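PDB 3L5O: uncharacterized protein from DUF364 family from Desulfitobacterium hafniense, which is of unknown function but combines enolase-like and Rossmann-like folds around an active site with a possible role in heavy-metal chelation. Local coordinates for residues G141-V146 / I160-I165; W21-A26 / P226-H231. All coordinates share one frame; numbering follows the deposited sequence.

In the fold
Contact 1 joins two neighbouring parallel strands of the seven-stranded mixed sheet, 143-147 and 162-167, whereas contact 2 sets helix 22-29 against a short 3-10 segment between strands 214-218 and 235-241. They share no secondary-structure element, and their centres lie about 26 Å apart. Both are partly buried. Contact 1, centred about 21 Å from the centre of the chain, is held by backbone hydrogen bonds, with apolar packing on one face and a polar cluster of K143, D162, S164 and a water on the other. Contact 2, centred about 13 Å from the centre of the chain, has no hydrogen bond across it and relies on side-chain packing, bringing together segments 200 residues apart.

Contact 1 (G141-V146 / I160-I165); sequences GKKVGV and ICDLSI
V144 lays its CG2 methyl against the sulfur of C161, CG2 to SG 3.6 Å, while its CG1 meets CD1 of L163 less closely. The sulfur gets there because chi1 of C161 (69°) sets SG between the backbone N and the carbonyl carbon. On the same face V146 approaches L163 obliquely, its CG2 3.8 Å from L163 CD1, so the leucine methyl serves both valines.

Beneath these side chains the strands run parallel, K143 level with D162, V144 with L163, G145 with S164 and V146 with I165. V144 is gripped through both backbone groups: its N gives a nearly straight bond to D162 O (2.8 Å, 175° at the hydrogen), and its O receives S164 N. V146 N to S164 O continues the ladder, and D162 N to K142 O and G141 N to I160 O extend it into the preceding loops.

The face of K143, D162 and S164 is polar. K143 runs extended until chi4 (78°) turns the ammonium across toward D162 and S164; NZ then makes a long salt bridge with D162 OD2 at 3.7 Å. A water joins the cluster, hydrogen-bonded to S164 OG (2.7 Å) and perhaps donating to D162 O; its 2.5 Å distance from K143 NZ is doubtfully short.

The pair forms the two strands of a beta-alpha-beta unit, consistent with the Rossmann-like part of the protein. Helix 153-157 packs on the valine-leucine face, L153 against V146 and L157 against L163, while strand 189-193 pairs with the other edge of 143-147 and strand 175-176 flanks 162-167.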
loop_
_atom_site.group_PDB
_atom_site.type_symbol
_atom_site.label_atom_id
_atom_site.label_comp_id
_atom_site.label_asym_id
_atom_site.label_seq_id
_atom_site.Cartn_x
_atom_site.Cartn_y
_atom_site.Cartn_z
ATOM N N GLY A 141 -1.989 24.531 9.309
ATOM C CA GLY A 141 -1.734 25.710 8.505
ATOM C C GLY A 141 -1.008 25.463 7.192
ATOM O O GLY A 141 -0.702 26.398 6.475
ATOM N N LYS A 142 -0.768 24.205 6.853
ATOM C CA LYS A 142 0.042 23.853 5.692
ATOM C C LYS A 142 -0.825 23.327 4.567
ATOM O O LYS A 142 -2.002 23.051 4.755
ATOM C CB LYS A 142 1.093 22.822 6.085
ATOM C CG LYS A 142 2.014 23.265 7.205
ATOM C CD LYS A 142 2.749 24.548 6.858
ATOM C CE LYS A 142 3.991 24.705 7.700
ATOM N NZ LYS A 142 4.513 26.111 7.657
ATOM N N LYS A 143 -0.248 23.252 3.384
ATOM C CA LYS A 143 -0.930 22.676 2.236
ATOM C C LYS A 143 -0.715 21.162 2.125
ATOM O O LYS A 143 0.417 20.662 2.011
ATOM C CB LYS A 143 -0.522 23.385 0.947
ATOM C CG LYS A 143 -1.332 22.918 -0.261
ATOM C CD LYS A 143 -1.407 23.963 -1.396
ATOM C CE LYS A 143 -2.188 23.426 -2.633
ATOM N NZ LYS A 143 -3.663 23.457 -2.417
ATOM N N VAL A 144 -1.816 20.431 2.145
ATOM C CA VAL A 144 -1.783 18.962 2.217
ATOM C C VAL A 144 -2.543 18.321 1.046
ATOM O O VAL A 144 -3.673 18.702 0.707
ATOM C CB VAL A 144 -2.392 18.447 3.546
ATOM C CG1 VAL A 144 -2.435 16.922 3.587
ATOM C CG2 VAL A 144 -1.627 19.009 4.741
ATOM N N GLY A 145 -1.904 17.356 0.408
ATOM C CA GLY A 145 -2.500 16.666 -0.716
ATOM C C GLY A 145 -2.610 15.200 -0.344
ATOM O O GLY A 145 -1.627 14.614 0.092
ATOM N N VAL A 146 -3.788 14.618 -0.539
ATOM C CA VAL A 146 -4.058 13.199 -0.276
ATOM C C VAL A 146 -4.580 12.528 -1.543
ATOM O O VAL A 146 -5.565 12.968 -2.113
ATOM C CB VAL A 146 -5.116 13.017 0.826
ATOM C CG1 VAL A 146 -5.429 11.519 1.018
ATOM C CG2 VAL A 146 -4.637 13.646 2.143
ATOM N N ILE A 160 -7.998 21.890 10.109
ATOM C CA ILE A 160 -6.660 22.339 10.525
ATOM C C ILE A 160 -5.655 22.634 9.412
ATOM O O ILE A 160 -4.583 23.122 9.697
ATOM C CB ILE A 160 -6.022 21.303 11.485
ATOM C CG1 ILE A 160 -5.697 20.000 10.770
ATOM C CG2 ILE A 160 -6.945 21.066 12.702
ATOM C CD1 ILE A 160 -5.041 18.979 11.663
ATOM N N CYS A 161 -5.969 22.329 8.161
ATOM C CA CYS A 161 -5.042 22.582 7.079
ATOM C C CYS A 161 -5.773 22.891 5.790
ATOM O O CYS A 161 -7.007 22.873 5.737
ATOM C CB CYS A 161 -4.071 21.409 6.916
ATOM S SG CYS A 161 -4.734 19.816 6.308
ATOM N N ASP A 162 -4.996 23.241 4.775
ATOM C CA ASP A 162 -5.468 23.437 3.412
ATOM C C ASP A 162 -5.378 22.063 2.704
ATOM O O ASP A 162 -4.340 21.671 2.177
ATOM C CB ASP A 162 -4.601 24.511 2.740
ATOM C CG ASP A 162 -4.972 24.779 1.284
ATOM O OD1 ASP A 162 -5.931 24.166 0.762
ATOM O OD2 ASP A 162 -4.320 25.604 0.585
ATOM N N LEU A 163 -6.494 21.354 2.715
ATOM C CA LEU A 163 -6.562 19.965 2.255
ATOM C C LEU A 163 -7.116 19.854 0.851
ATOM O O LEU A 163 -8.163 20.448 0.546
ATOM C CB LEU A 163 -7.462 19.150 3.196
ATOM C CG LEU A 163 -7.702 17.665 2.854
ATOM C CD1 LEU A 163 -6.448 16.856 2.947
ATOM C CD2 LEU A 163 -8.806 17.133 3.755
ATOM N N SER A 164 -6.416 19.080 0.014
ATOM C CA SER A 164 -6.957 18.585 -1.262
ATOM C C SER A 164 -6.921 17.064 -1.341
ATOM O O SER A 164 -5.849 16.461 -1.164
ATOM C CB SER A 164 -6.170 19.124 -2.430
ATOM O OG SER A 164 -6.136 20.524 -2.433
ATOM N N ILE A 165 -8.082 16.470 -1.629
ATOM C CA ILE A 165 -8.257 15.026 -1.815
ATOM C C ILE A 165 -8.444 14.782 -3.297
ATOM O O ILE A 165 -9.216 15.490 -3.933
ATOM C CB ILE A 165 -9.439 14.463 -1.002
ATOM C CG1 ILE A 165 -9.161 14.629 0.504
ATOM C CG2 ILE A 165 -9.645 12.923 -1.308
ATOM C CD1 ILE A 165 -10.350 14.486 1.361
HETATM O O HOH W 1 -4.300 21.633 -0.763
#

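Contact 2 (W21-A26 / P226-H231)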
loop_
_atom_site.group_PDB
_atom_site.type_symbol
_atom_site.label_atom_id
_atom_site.label_comp_id
_atom_site.label_asym_id
_atom_site.label_seq_id
_atom_site.Cartn_x
_atom_site.Cartn_y
_atom_site.Cartn_z
ATOM N N TRP A 21 10.287 2.003 -13.609
ATOM C CA TRP A 21 10.103 0.706 -12.945
ATOM C C TRP A 21 11.034 0.531 -11.734
ATOM O O TRP A 21 10.901 -0.449 -11.012
ATOM C CB TRP A 21 10.282 -0.484 -13.901
ATOM C CG TRP A 21 9.246 -0.630 -14.980
ATOM C CD1 TRP A 21 9.454 -0.541 -16.323
ATOM C CD2 TRP A 21 7.846 -0.933 -14.816
ATOM N NE1 TRP A 21 8.274 -0.747 -16.996
ATOM C CE2 TRP A 21 7.279 -0.999 -16.091
ATOM C CE3 TRP A 21 7.012 -1.150 -13.706
ATOM C CZ2 TRP A 21 5.944 -1.275 -16.289
ATOM C CZ3 TRP A 21 5.686 -1.416 -13.916
ATOM C CH2 TRP A 21 5.159 -1.447 -15.188
ATOM N N GLU A 22 11.947 1.479 -11.504
ATOM C CA GLU A 22 13.006 1.290 -10.527
ATOM C C GLU A 22 12.500 1.013 -9.152
ATOM O O GLU A 22 13.047 0.181 -8.465
ATOM C CB GLU A 22 13.972 2.488 -10.474
ATOM C CG GLU A 22 14.965 2.473 -11.626
ATOM C CD GLU A 22 16.160 3.410 -11.447
ATOM O OE1 GLU A 22 16.215 4.180 -10.439
ATOM O OE2 GLU A 22 17.040 3.373 -12.347
ATOM N N ILE A 23 11.463 1.729 -8.730
ATOM C CA ILE A 23 10.897 1.510 -7.406
ATOM C C ILE A 23 10.291 0.117 -7.290
ATOM O O ILE A 23 10.363 -0.484 -6.236
ATOM C CB ILE A 23 9.867 2.620 -7.030
ATOM C CG1 ILE A 23 9.522 2.532 -5.538
ATOM C CG2 ILE A 23 8.609 2.515 -7.856
ATOM C CD1 ILE A 23 8.673 3.702 -5.019
ATOM N N TYR A 24 9.696 -0.383 -8.368
ATOM C CA TYR A 24 9.152 -1.755 -8.420
ATOM C C TYR A 24 10.259 -2.796 -8.396
ATOM O O TYR A 24 10.174 -3.755 -7.635
ATOM C CB TYR A 24 8.265 -1.982 -9.680
ATOM C CG TYR A 24 6.989 -1.170 -9.652
ATOM C CD1 TYR A 24 6.959 0.130 -10.142
ATOM C CD2 TYR A 24 5.836 -1.675 -9.063
ATOM C CE1 TYR A 24 5.804 0.901 -10.068
ATOM C CE2 TYR A 24 4.668 -0.904 -9.006
ATOM C CZ TYR A 24 4.662 0.382 -9.505
ATOM O OH TYR A 24 3.522 1.173 -9.429
ATOM N N ASP A 25 11.278 -2.603 -9.234
ATOM C CA ASP A 25 12.462 -3.476 -9.284
ATOM C C ASP A 25 13.188 -3.517 -7.911
ATOM O O ASP A 25 13.603 -4.551 -7.463
ATOM C CB ASP A 25 13.442 -2.958 -10.341
ATOM C CG ASP A 25 12.909 -3.044 -11.780
ATOM O OD1 ASP A 25 12.086 -3.957 -12.085
ATOM O OD2 ASP A 25 13.344 -2.246 -12.672
ATOM N N ALA A 26 13.315 -2.378 -7.246
ATOM C CA ALA A 26 13.896 -2.303 -5.886
ATOM C C ALA A 26 13.143 -3.208 -4.894
ATOM O O ALA A 26 13.761 -3.919 -4.115
ATOM C CB ALA A 26 13.866 -0.847 -5.382
ATOM N N PRO A 226 12.101 -0.412 3.827
ATOM C CA PRO A 226 12.946 0.782 3.956
ATOM C C PRO A 226 13.682 1.172 2.684
ATOM O O PRO A 226 14.077 2.317 2.583
ATOM C CB PRO A 226 13.947 0.397 5.042
ATOM C CG PRO A 226 13.287 -0.676 5.831
ATOM C CD PRO A 226 12.369 -1.401 4.887
ATOM N N VAL A 227 13.877 0.253 1.741
ATOM C CA VAL A 227 14.467 0.594 0.449
ATOM C C VAL A 227 13.651 1.694 -0.256
ATOM O O VAL A 227 14.195 2.544 -0.964
ATOM C CB VAL A 227 14.639 -0.677 -0.458
ATOM C CG1 VAL A 227 13.308 -1.137 -1.037
ATOM C CG2 VAL A 227 15.660 -0.440 -1.564
ATOM N N LEU A 228 12.350 1.717 -0.014
ATOM C CA LEU A 228 11.494 2.792 -0.529
ATOM C C LEU A 228 11.924 4.215 -0.102
ATOM O O LEU A 228 11.653 5.177 -0.814
ATOM C CB LEU A 228 10.021 2.509 -0.175
ATOM C CG LEU A 228 9.458 1.193 -0.760
ATOM C CD1 LEU A 228 8.094 0.835 -0.218
ATOM C CD2 LEU A 228 9.421 1.206 -2.286
ATOM N N PHE A 229 12.632 4.349 1.020
ATOM C CA PHE A 229 13.104 5.652 1.484
ATOM C C PHE A 229 14.238 6.191 0.615
ATOM O O PHE A 229 14.588 7.364 0.684
ATOM C CB PHE A 229 13.587 5.571 2.938
ATOM C CG PHE A 229 12.533 5.136 3.931
ATOM C CD1 PHE A 229 11.223 5.602 3.851
ATOM C CD2 PHE A 229 12.876 4.288 4.980
ATOM C CE1 PHE A 229 10.269 5.198 4.769
ATOM C CE2 PHE A 229 11.928 3.899 5.913
ATOM C CZ PHE A 229 10.630 4.355 5.805
ATOM N N GLU A 230 14.809 5.301 -0.187
ATOM C CA GLU A 230 15.823 5.622 -1.186
ATOM C C GLU A 230 15.172 5.918 -2.543
ATOM O O GLU A 230 15.855 6.279 -3.496
ATOM C CB GLU A 230 16.833 4.456 -1.271
ATOM C CG GLU A 230 17.388 4.023 0.100
ATOM C CD GLU A 230 18.152 2.683 0.075
ATOM O OE1 GLU A 230 18.552 2.217 -1.021
ATOM O OE2 GLU A 230 18.357 2.077 1.159
ATOM N N HIS A 231 13.842 5.797 -2.607
ATOM C CA HIS A 231 13.094 5.931 -3.852
ATOM C C HIS A 231 11.964 6.947 -3.738
ATOM O O HIS A 231 10.891 6.754 -4.308
ATOM C CB HIS A 231 12.566 4.557 -4.308
ATOM C CG HIS A 231 13.632 3.692 -4.895
ATOM N ND1 HIS A 231 14.126 3.899 -6.163
ATOM C CD2 HIS A 231 14.365 2.688 -4.360
ATOM C CE1 HIS A 231 15.108 3.045 -6.389
ATOM N NE2 HIS A 231 15.270 2.295 -5.312
#
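I23 and L228 make the close apolar contact: CG1 of I23 lies 3.5 Å from CD2 of L228, the two side chains crossing at about a right angle. The isoleucine also passes alongside H231, its chi1 of -168° turning CG1 away from the backbone N, with CG1 3.9 Å from H231 CB. A second apolar pair, looser, sets the A26 methyl 4.2 Å from CG2 of V227.

The remaining packing centres on the imidazole of H231. The A26 methyl approaches the ring obliquely, CB 3.4 Å from NE2, and CA of I23 lies over one face, offset toward the rim. E22 brings its carboxylate near without contact, OE1 4.8 Å from H231 ND1; any electrostatic effect depends on the histidine's charge.

Cutting I23 back to an alanine is likely to leave CD2 of L228 without its close neighbour and to open a gap beside CB of H231.

I23 also packs on L202 and L206 of helix 202-208, and L228 on L236 of strand 235-241. This is side-chain packing of a helix against a 3-10 turn in a strand-connecting loop, joining the N-terminal part of the chain to the part that carries the seven-stranded sheet.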